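Local coordinates for CPXV018 protein (Cowpox virus, PDB 4PDC) that probably acts as a secreted viral MHC class I-like decoy that binds the activating receptor NKG2D of natural killer and T cells, at residues F93-L98 / T120-L125; E102-K107 / T112-W117. The protein carries 2 engineered substitutions. All coordinates share one frame; numbering follows the deposited sequence.

Overall arrangement
The chain first lays down the strands 2-13, 16-25, 29-33 and 38-40, then helix 51-64, and returns to the sheet through strand 75-87. Strands 90-99 and 102-104 follow as its last two, the latter outermost, before helix 113-126 begins. Contact 1 closes a loop from 93-98 to 120-125, and contact 2 closes a shorter one, from 102-107 to 112-117, nested inside it. Successive parts of one helix are thereby tied to adjacent strands of one antiparallel sheet, with the contact centres about 11 Å apart. Tyr97 and Tyr104, paired through their backbones, join the contacts directly. The fold is consistent with an MHC class I-like platform.

Contact 1. Residues F93-L98 / T120-L125. Engineered in segment 93-98: Asp96 (natural residue Phe).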
ATOM      1  N   PHE E  93      -0.140  14.277  10.786  1.00 17.07           N
ATOM      2  CA  PHE E  93       0.631  14.380   9.557  1.00 19.25           C
ATOM      3  C   PHE E  93       0.693  15.814   9.067  1.00 24.03           C
ATOM      4  O   PHE E  93      -0.191  16.625   9.346  1.00 20.37           O
ATOM      5  CB  PHE E  93       0.022  13.485   8.477  1.00 18.30           C
ATOM      6  CG  PHE E  93      -0.118  12.054   8.891  1.00 20.97           C
ATOM      7  CD1 PHE E  93       0.920  11.158   8.697  1.00 19.39           C
ATOM      8  CD2 PHE E  93      -1.284  11.605   9.488  1.00 24.13           C
ATOM      9  CE1 PHE E  93       0.793   9.840   9.083  1.00 18.89           C
ATOM     10  CE2 PHE E  93      -1.418  10.287   9.876  1.00 17.65           C
ATOM     11  CZ  PHE E  93      -0.377   9.403   9.674  1.00 24.23           C
ATOM     12  N   ASP E  94       1.751  16.106   8.325  1.00 20.31           N
ATOM     13  CA  ASP E  94       1.991  17.436   7.800  1.00 22.87           C
ATOM     14  C   ASP E  94       2.712  17.300   6.469  1.00 21.59           C
ATOM     15  O   ASP E  94       3.596  16.455   6.325  1.00 20.77           O
ATOM     16  CB  ASP E  94       2.818  18.262   8.791  1.00 24.57           C
ATOM     17  CG  ASP E  94       2.990  19.701   8.352  1.00 32.86           C
ATOM     18  OD1 ASP E  94       2.130  20.191   7.594  1.00 32.28           O
ATOM     19  OD2 ASP E  94       3.980  20.342   8.770  1.00 30.92           O
ATOM     20  N   GLN E  95       2.325  18.103   5.488  1.00 21.93           N
ATOM     21  CA  GLN E  95       3.046  18.109   4.224  1.00 21.60           C
ATOM     22  C   GLN E  95       3.046  19.495   3.605  1.00 25.96           C
ATOM     23  O   GLN E  95       2.075  20.245   3.722  1.00 22.95           O
ATOM     24  CB  GLN E  95       2.458  17.080   3.245  1.00 18.61           C
ATOM     25  CG  GLN E  95       1.015  17.321   2.825  1.00 22.48           C
ATOM     26  CD  GLN E  95       0.512  16.290   1.818  1.00 31.39           C
ATOM     27  OE1 GLN E  95       1.126  15.237   1.619  1.00 22.85           O
ATOM     28  NE2 GLN E  95      -0.611  16.593   1.175  1.00 33.95           N
ATOM     29  N   ASP E  96       4.162  19.823   2.962  1.00 19.56           N
ATOM     30  CA  ASP E  96       4.360  21.123   2.338  1.00 23.21           C
ATOM     31  C   ASP E  96       4.898  20.943   0.930  1.00 20.85           C
ATOM     32  O   ASP E  96       5.597  19.969   0.641  1.00 16.26           O
ATOM     33  CB  ASP E  96       5.329  21.981   3.156  1.00 22.27           C
ATOM     34  CG  ASP E  96       4.778  22.351   4.516  1.00 29.57           C
ATOM     35  OD1 ASP E  96       3.570  22.658   4.607  1.00 35.45           O
ATOM     36  OD2 ASP E  96       5.557  22.334   5.492  1.00 31.38           O
ATOM     37  N   TYR E  97       4.563  21.893   0.068  1.00 15.26           N
ATOM     38  CA  TYR E  97       5.077  21.952  -1.292  1.00 16.09           C
ATOM     39  C   TYR E  97       5.764  23.295  -1.503  1.00 18.85           C
ATOM     40  O   TYR E  97       5.165  24.337  -1.224  1.00 18.14           O
ATOM     41  CB  TYR E  97       3.955  21.788  -2.314  1.00 17.29           C
ATOM     42  CG  TYR E  97       3.043  20.607  -2.085  1.00 19.72           C
ATOM     43  CD1 TYR E  97       1.984  20.687  -1.188  1.00 19.79           C
ATOM     44  CD2 TYR E  97       3.222  19.421  -2.784  1.00 18.62           C
ATOM     45  CE1 TYR E  97       1.139  19.615  -0.986  1.00 22.85           C
ATOM     46  CE2 TYR E  97       2.384  18.343  -2.588  1.00 20.70           C
ATOM     47  CZ  TYR E  97       1.341  18.445  -1.688  1.00 20.85           C
ATOM     48  OH  TYR E  97       0.500  17.375  -1.489  1.00 24.95           O
ATOM     49  N   LEU E  98       7.001  23.271  -1.995  1.00 14.66           N
ATOM     50  CA  LEU E  98       7.741  24.502  -2.281  1.00 20.71           C
ATOM     51  C   LEU E  98       8.132  24.572  -3.748  1.00 17.15           C
ATOM     52  O   LEU E  98       8.602  23.589  -4.328  1.00 15.93           O
ATOM     53  CB  LEU E  98       9.012  24.614  -1.430  1.00 18.74           C
ATOM     54  CG  LEU E  98       8.929  24.360   0.072  1.00 24.83           C
ATOM     55  CD1 LEU E  98      10.321  24.365   0.681  1.00 31.08           C
ATOM     56  CD2 LEU E  98       8.062  25.408   0.722  1.00 24.75           C
ATOM     57  N   THR E 120       0.704  15.515  -7.669  1.00 13.58           N
ATOM     58  CA  THR E 120       1.190  14.130  -7.784  1.00 12.81           C
ATOM     59  C   THR E 120       2.213  13.690  -6.742  1.00 15.49           C
ATOM     60  O   THR E 120       2.511  12.500  -6.645  1.00 14.16           O
ATOM     61  CB  THR E 120       1.842  13.869  -9.162  1.00 12.82           C
ATOM     62  OG1 THR E 120       3.078  14.590  -9.261  1.00 12.89           O
ATOM     63  CG2 THR E 120       0.908  14.264 -10.289  1.00 17.46           C
ATOM     64  N   SER E 121       2.772  14.624  -5.981  1.00 11.68           N
ATOM     65  CA  SER E 121       3.827  14.272  -5.033  1.00 15.43           C
ATOM     66  C   SER E 121       3.350  13.289  -3.957  1.00 12.04           C
ATOM     67  O   SER E 121       3.978  12.251  -3.737  1.00 10.68           O
ATOM     68  CB  SER E 121       4.388  15.534  -4.376  1.00 14.31           C
ATOM     69  OG  SER E 121       5.299  16.182  -5.248  1.00 13.97           O
ATOM     70  N   GLU E 122       2.249  13.616  -3.283  1.00 13.53           N
ATOM     71  CA  GLU E 122       1.710  12.732  -2.251  1.00 16.10           C
ATOM     72  C   GLU E 122       1.382  11.368  -2.852  1.00 14.09           C
ATOM     73  O   GLU E 122       1.722  10.328  -2.294  1.00 14.66           O
ATOM     74  CB  GLU E 122       0.461  13.344  -1.605  1.00 18.39           C
ATOM     75  CG  GLU E 122      -0.091  12.527  -0.442  1.00 17.83           C
ATOM     76  CD  GLU E 122      -1.304  13.166   0.214  1.00 26.57           C
ATOM     77  OE1 GLU E 122      -1.718  14.260  -0.223  1.00 29.79           O
ATOM     78  OE2 GLU E 122      -1.845  12.569   1.169  1.00 28.08           O
ATOM     79  N   PHE E 123       0.727  11.398  -4.007  1.00 13.77           N
ATOM     80  CA  PHE E 123       0.404  10.203  -4.774  1.00 14.62           C
ATOM     81  C   PHE E 123       1.645   9.344  -5.025  1.00 14.41           C
ATOM     82  O   PHE E 123       1.643   8.143  -4.751  1.00 13.91           O
ATOM     83  CB  PHE E 123      -0.249  10.627  -6.097  1.00 16.68           C
ATOM     84  CG  PHE E 123      -0.477   9.508  -7.073  1.00 16.24           C
ATOM     85  CD1 PHE E 123      -1.667   8.799  -7.069  1.00 19.07           C
ATOM     86  CD2 PHE E 123       0.479   9.197  -8.026  1.00 17.52           C
ATOM     87  CE1 PHE E 123      -1.888   7.785  -7.978  1.00 20.81           C
ATOM     88  CE2 PHE E 123       0.266   8.181  -8.937  1.00 21.23           C
ATOM     89  CZ  PHE E 123      -0.921   7.476  -8.916  1.00 22.10           C
ATOM     90  N   ARG E 124       2.710   9.967  -5.520  1.00  9.96           N
ATOM     91  CA  ARG E 124       3.912   9.235  -5.900  1.00 12.21           C
ATOM     92  C   ARG E 124       4.656   8.689  -4.676  1.00 13.20           C
ATOM     93  O   ARG E 124       5.367   7.691  -4.772  1.00 16.26           O
ATOM     94  CB  ARG E 124       4.824  10.135  -6.743  1.00 13.63           C
ATOM     95  CG  ARG E 124       4.396  10.231  -8.207  1.00 14.82           C
ATOM     96  CD  ARG E 124       4.787  11.557  -8.839  1.00 19.31           C
ATOM     97  NE  ARG E 124       6.117  11.954  -8.411  1.00 25.00           N
ATOM     98  CZ  ARG E 124       6.437  13.133  -7.892  1.00 13.96           C
ATOM     99  NH1 ARG E 124       5.542  14.105  -7.750  1.00 17.77           N
ATOM    100  NH2 ARG E 124       7.689  13.349  -7.538  1.00 20.81           N
ATOM    101  N   LEU E 125       4.473   9.327  -3.524  1.00 11.77           N
ATOM    102  CA  LEU E 125       5.066   8.842  -2.280  1.00 12.92           C
ATOM    103  C   LEU E 125       4.269   7.686  -1.678  1.00 14.87           C
ATOM    104  O   LEU E 125       4.845   6.707  -1.196  1.00 14.46           O
ATOM    105  CB  LEU E 125       5.171   9.974  -1.254  1.00 14.80           C
ATOM    106  CG  LEU E 125       5.542   9.546   0.173  1.00 11.83           C
ATOM    107  CD1 LEU E 125       6.880   8.830   0.201  1.00 15.58           C
ATOM    108  CD2 LEU E 125       5.555  10.742   1.110  1.00 14.19           C
TER
HETATM  109  O   HOH W   1       0.457  15.794  -3.865  1.00 19.51           O
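Gln95 and Glu122 meet where strand 90-99 passes beneath helix 113-126, their side chains nearly perpendicular. Gln95 holds CG between its backbone N and carbonyl carbon (chi1 63°) and runs extended from there, which carries the amide up to the helix. Gln95 NE2 donates to Glu122 OE1 at 2.9 Å with an N-H...O angle of 158°. The acceptor lies close to the amide plane, but the N-H arrives from above the carboxylate, 66° out of its plane. The other end of the amide is held as well: OE1 is hydrogen-bonded to Tyr80 on strand 75-87. Glu122, also extended, turns its second oxygen, OE2, to a salt bridge with Lys126.

The engineered Asp96 follows, and then Tyr97 again faces the helix. The edge of its ring meets Ser121, Tyr97 CE2 lying 3.9 Å from Ser121 CB, while the ring of Tyr80 on the adjacent strand 75-87 meets it on the same face of the sheet. Water 1 sits 2.9 Å from Tyr97 OH and accepts from Glu122 N at 2.9 Å. It thus serves a backbone N-H at the kink, where Glu122 and Phe123 lack bonds to the preceding turn.

Within the helix, Arg124 NH1 reaches back to Thr120 OG1 at 2.9 Å and makes a weaker bond to Ser121 OG, whose stronger partner is Trp117 O; Arg124 NE binds Phe62 O. Phe123 stacks with an aromatic side chain of another protein's chain, so this turn also belongs to the interface of the complex. The strand-facing side is mostly polar: the water takes up one of the two N-H groups left over at the kink, partners on both NE2 and OE1 fix the rotation of the Gln95 amide, and Lys126 would tend to favour the charged form of Glu122.

Contact 2. Residues E102-K107 / T112-W117; sequences EEYTVK and TNKNMW
The first turn of helix 113-126, capped by Thr112, is joined here to the outermost strand 102-104 through Tyr104 and Lys114. At the N-cap, Thr112 OG1 accepts from Asn115 N at 3.1 Å. With chi1 at 69°, the ring of Tyr104 stands over its own main chain and reaches across to this turn, where Tyr104 OH donates to Lys114 O at 2.8 Å. The donor is tilted 17° from the carbonyl plane. At the edge of the Trp117 indole, Tyr104 OH lies 3.4 Å from Trp117 CD1.

Lys114 is fully extended and runs antiparallel to the tyrosine side chain. Lys114 CG stands above the rim of the Tyr104 ring, 3.5 Å from CE2, on the same side as CE. Lys114 CE lies over that face, a CH-pi contact of 3.8 Å to the Tyr104 ring centroid. The ammonium group is farther off, so any cation-pi attraction is weak; NZ instead donates to water 2, which reaches Glu102 OE2 through a weak bond. Farther along, Asn115 OD1 comes up 3.6 Å from Lys107 CA, and water 3 donates both to this oxygen and to Val106 O. Asn115 ND2 bonds Thr108 OG1 and Glu110 O directly, while OD1 reaches Val106 O through the water.

On the sheet side of the helix, Trp117 NE1 binds Thr79 O on strand 75-87, and its indole meets Phe66 edge-to-face. Tyr104 also packs on Tyr97 and Tyr99 of strand 90-99 and on Leu118, so its ring bridges edge strand 102-104 to the first two turns of helix 113-126.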
ATOM      1  N   GLU E 102       9.394  28.727  -2.057  1.00 23.34           N
ATOM      2  CA  GLU E 102       8.170  29.380  -1.604  1.00 21.40           C
ATOM      3  C   GLU E 102       7.013  28.393  -1.508  1.00 25.31           C
ATOM      4  O   GLU E 102       6.687  27.711  -2.484  1.00 20.68           O
ATOM      5  CB  GLU E 102       7.804  30.525  -2.548  1.00 28.51           C
ATOM      6  CG  GLU E 102       6.523  31.248  -2.180  1.00 36.34           C
ATOM      7  CD  GLU E 102       6.283  32.472  -3.042  1.00 50.28           C
ATOM      8  OE1 GLU E 102       7.053  33.450  -2.913  1.00 53.61           O
ATOM      9  OE2 GLU E 102       5.328  32.455  -3.849  1.00 56.44           O
ATOM     10  N   GLU E 103       6.394  28.325  -0.331  1.00 19.84           N
ATOM     11  CA  GLU E 103       5.264  27.428  -0.110  1.00 21.48           C
ATOM     12  C   GLU E 103       4.095  27.774  -1.014  1.00 22.97           C
ATOM     13  O   GLU E 103       3.815  28.942  -1.272  1.00 23.40           O
ATOM     14  CB  GLU E 103       4.794  27.473   1.348  1.00 28.87           C
ATOM     15  CG  GLU E 103       5.424  26.428   2.247  1.00 34.38           C
ATOM     16  CD  GLU E 103       4.572  26.110   3.464  1.00 39.93           C
ATOM     17  OE1 GLU E 103       3.525  25.443   3.301  1.00 41.37           O
ATOM     18  OE2 GLU E 103       4.952  26.519   4.582  1.00 49.33           O
ATOM     19  N   TYR E 104       3.405  26.744  -1.487  1.00 21.26           N
ATOM     20  CA  TYR E 104       2.177  26.943  -2.234  1.00 20.13           C
ATOM     21  C   TYR E 104       1.263  25.747  -2.016  1.00 20.08           C
ATOM     22  O   TYR E 104       1.713  24.676  -1.595  1.00 18.12           O
ATOM     23  CB  TYR E 104       2.472  27.165  -3.722  1.00 21.72           C
ATOM     24  CG  TYR E 104       3.010  25.965  -4.479  1.00 21.02           C
ATOM     25  CD1 TYR E 104       4.296  25.484  -4.255  1.00 21.46           C
ATOM     26  CD2 TYR E 104       2.242  25.340  -5.450  1.00 19.71           C
ATOM     27  CE1 TYR E 104       4.786  24.397  -4.961  1.00 14.20           C
ATOM     28  CE2 TYR E 104       2.723  24.256  -6.160  1.00 15.96           C
ATOM     29  CZ  TYR E 104       3.991  23.787  -5.911  1.00 14.97           C
ATOM     30  OH  TYR E 104       4.465  22.711  -6.626  1.00 13.45           O
ATOM     31  N   THR E 105      -0.026  25.945  -2.264  1.00 18.46           N
ATOM     32  CA  THR E 105      -1.014  24.891  -2.065  1.00 21.91           C
ATOM     33  C   THR E 105      -2.087  24.893  -3.146  1.00 20.34           C
ATOM     34  O   THR E 105      -2.863  23.944  -3.256  1.00 22.09           O
ATOM     35  CB  THR E 105      -1.711  25.031  -0.694  1.00 22.12           C
ATOM     36  OG1 THR E 105      -2.537  26.203  -0.694  1.00 23.24           O
ATOM     37  CG2 THR E 105      -0.689  25.133   0.427  1.00 25.29           C
ATOM     38  N   VAL E 106      -2.131  25.958  -3.941  1.00 23.32           N
ATOM     39  CA  VAL E 106      -3.199  26.141  -4.916  1.00 21.10           C
ATOM     40  C   VAL E 106      -2.776  25.702  -6.316  1.00 24.91           C
ATOM     41  O   VAL E 106      -1.766  26.157  -6.850  1.00 23.61           O
ATOM     42  CB  VAL E 106      -3.654  27.613  -4.968  1.00 26.35           C
ATOM     43  CG1 VAL E 106      -4.776  27.796  -5.983  1.00 25.25           C
ATOM     44  CG2 VAL E 106      -4.111  28.074  -3.590  1.00 28.02           C
ATOM     45  N   LYS E 107      -3.575  24.815  -6.901  1.00 28.46           N
ATOM     46  CA  LYS E 107      -3.374  24.356  -8.269  1.00 32.57           C
ATOM     47  C   LYS E 107      -3.997  25.341  -9.245  1.00 31.99           C
ATOM     48  O   LYS E 107      -5.113  25.811  -9.023  1.00 30.22           O
ATOM     49  CB  LYS E 107      -3.992  22.967  -8.457  1.00 33.52           C
ATOM     50  CG  LYS E 107      -3.902  22.412  -9.873  1.00 37.03           C
ATOM     51  CD  LYS E 107      -4.837  21.231 -10.060  1.00 45.30           C
ATOM     52  CE  LYS E 107      -4.719  20.642 -11.460  1.00 57.12           C
ATOM     53  NZ  LYS E 107      -5.079  21.626 -12.520  1.00 54.38           N
ATOM     54  N   THR E 112       1.983  22.793 -15.940  1.00 23.46           N
ATOM     55  CA  THR E 112       3.313  23.190 -15.511  1.00 23.33           C
ATOM     56  C   THR E 112       3.896  22.159 -14.559  1.00 19.12           C
ATOM     57  O   THR E 112       3.167  21.364 -13.964  1.00 17.50           O
ATOM     58  CB  THR E 112       3.286  24.539 -14.800  1.00 21.03           C
ATOM     59  OG1 THR E 112       2.458  24.432 -13.635  1.00 19.06           O
ATOM     60  CG2 THR E 112       2.743  25.625 -15.722  1.00 30.25           C
ATOM     61  N   ASN E 113       5.212  22.190 -14.403  1.00 18.03           N
ATOM     62  CA  ASN E 113       5.880  21.333 -13.441  1.00 18.86           C
ATOM     63  C   ASN E 113       5.398  21.649 -12.029  1.00 18.90           C
ATOM     64  O   ASN E 113       5.240  20.752 -11.203  1.00 15.74           O
ATOM     65  CB  ASN E 113       7.396  21.494 -13.548  1.00 19.71           C
ATOM     66  CG  ASN E 113       7.949  20.929 -14.846  1.00 24.98           C
ATOM     67  OD1 ASN E 113       7.442  19.935 -15.364  1.00 22.68           O
ATOM     68  ND2 ASN E 113       8.986  21.563 -15.380  1.00 22.07           N
ATOM     69  N   LYS E 114       5.139  22.929 -11.772  1.00 16.41           N
ATOM     70  CA  LYS E 114       4.660  23.374 -10.469  1.00 15.65           C
ATOM     71  C   LYS E 114       3.324  22.720 -10.112  1.00 16.82           C
ATOM     72  O   LYS E 114       3.142  22.215  -9.000  1.00 16.67           O
ATOM     73  CB  LYS E 114       4.526  24.896 -10.458  1.00 20.54           C
ATOM     74  CG  LYS E 114       4.182  25.488  -9.108  1.00 20.47           C
ATOM     75  CD  LYS E 114       4.087  27.005  -9.188  1.00 22.73           C
ATOM     76  CE  LYS E 114       3.809  27.619  -7.827  1.00 24.48           C
ATOM     77  NZ  LYS E 114       3.643  29.095  -7.904  1.00 26.06           N
ATOM     78  N   ASN E 115       2.391  22.718 -11.057  1.00 14.24           N
ATOM     79  CA  ASN E 115       1.085  22.112 -10.822  1.00 15.14           C
ATOM     80  C   ASN E 115       1.143  20.592 -10.717  1.00 13.48           C
ATOM     81  O   ASN E 115       0.506  20.003  -9.846  1.00 14.71           O
ATOM     82  CB  ASN E 115       0.111  22.515 -11.932  1.00 20.17           C
ATOM     83  CG  ASN E 115      -0.442  23.917 -11.738  1.00 27.46           C
ATOM     84  OD1 ASN E 115      -0.656  24.362 -10.608  1.00 22.82           O
ATOM     85  ND2 ASN E 115      -0.678  24.616 -12.841  1.00 24.63           N
ATOM     86  N   MET E 116       1.897  19.957 -11.605  1.00 14.19           N
ATOM     87  CA  MET E 116       2.012  18.505 -11.587  1.00 15.83           C
ATOM     88  C   MET E 116       2.662  18.035 -10.287  1.00 15.36           C
ATOM     89  O   MET E 116       2.262  17.026  -9.702  1.00 14.90           O
ATOM     90  CB  MET E 116       2.823  18.018 -12.785  1.00 17.26           C
ATOM     91  CG  MET E 116       2.843  16.508 -12.928  1.00 23.77           C
ATOM     92  SD  MET E 116       3.913  15.939 -14.264  1.00 35.74           S
ATOM     93  CE  MET E 116       3.172  16.770 -15.672  1.00 45.72           C
ATOM     94  N   TRP E 117       3.673  18.772  -9.848  1.00 12.48           N
ATOM     95  CA  TRP E 117       4.366  18.468  -8.603  1.00 15.47           C
ATOM     96  C   TRP E 117       3.392  18.509  -7.429  1.00 14.04           C
ATOM     97  O   TRP E 117       3.423  17.650  -6.549  1.00 11.48           O
ATOM     98  CB  TRP E 117       5.509  19.462  -8.393  1.00 12.64           C
ATOM     99  CG  TRP E 117       6.345  19.212  -7.172  1.00 12.35           C
ATOM    100  CD1 TRP E 117       6.226  19.827  -5.961  1.00 12.04           C
ATOM    101  CD2 TRP E 117       7.436  18.291  -7.049  1.00 14.43           C
ATOM    102  NE1 TRP E 117       7.177  19.349  -5.089  1.00 14.64           N
ATOM    103  CE2 TRP E 117       7.930  18.402  -5.732  1.00 13.81           C
ATOM    104  CE3 TRP E 117       8.043  17.385  -7.924  1.00 11.41           C
ATOM    105  CZ2 TRP E 117       9.004  17.646  -5.272  1.00 14.26           C
ATOM    106  CZ3 TRP E 117       9.109  16.633  -7.463  1.00 15.87           C
ATOM    107  CH2 TRP E 117       9.578  16.768  -6.150  1.00 14.11           C
TER
HETATM  108  O   HOH W   2       3.063  30.447  -5.352  1.00 35.26           O
HETATM  109  O   HOH W   3       0.508  25.593  -8.273  1.00 25.83           O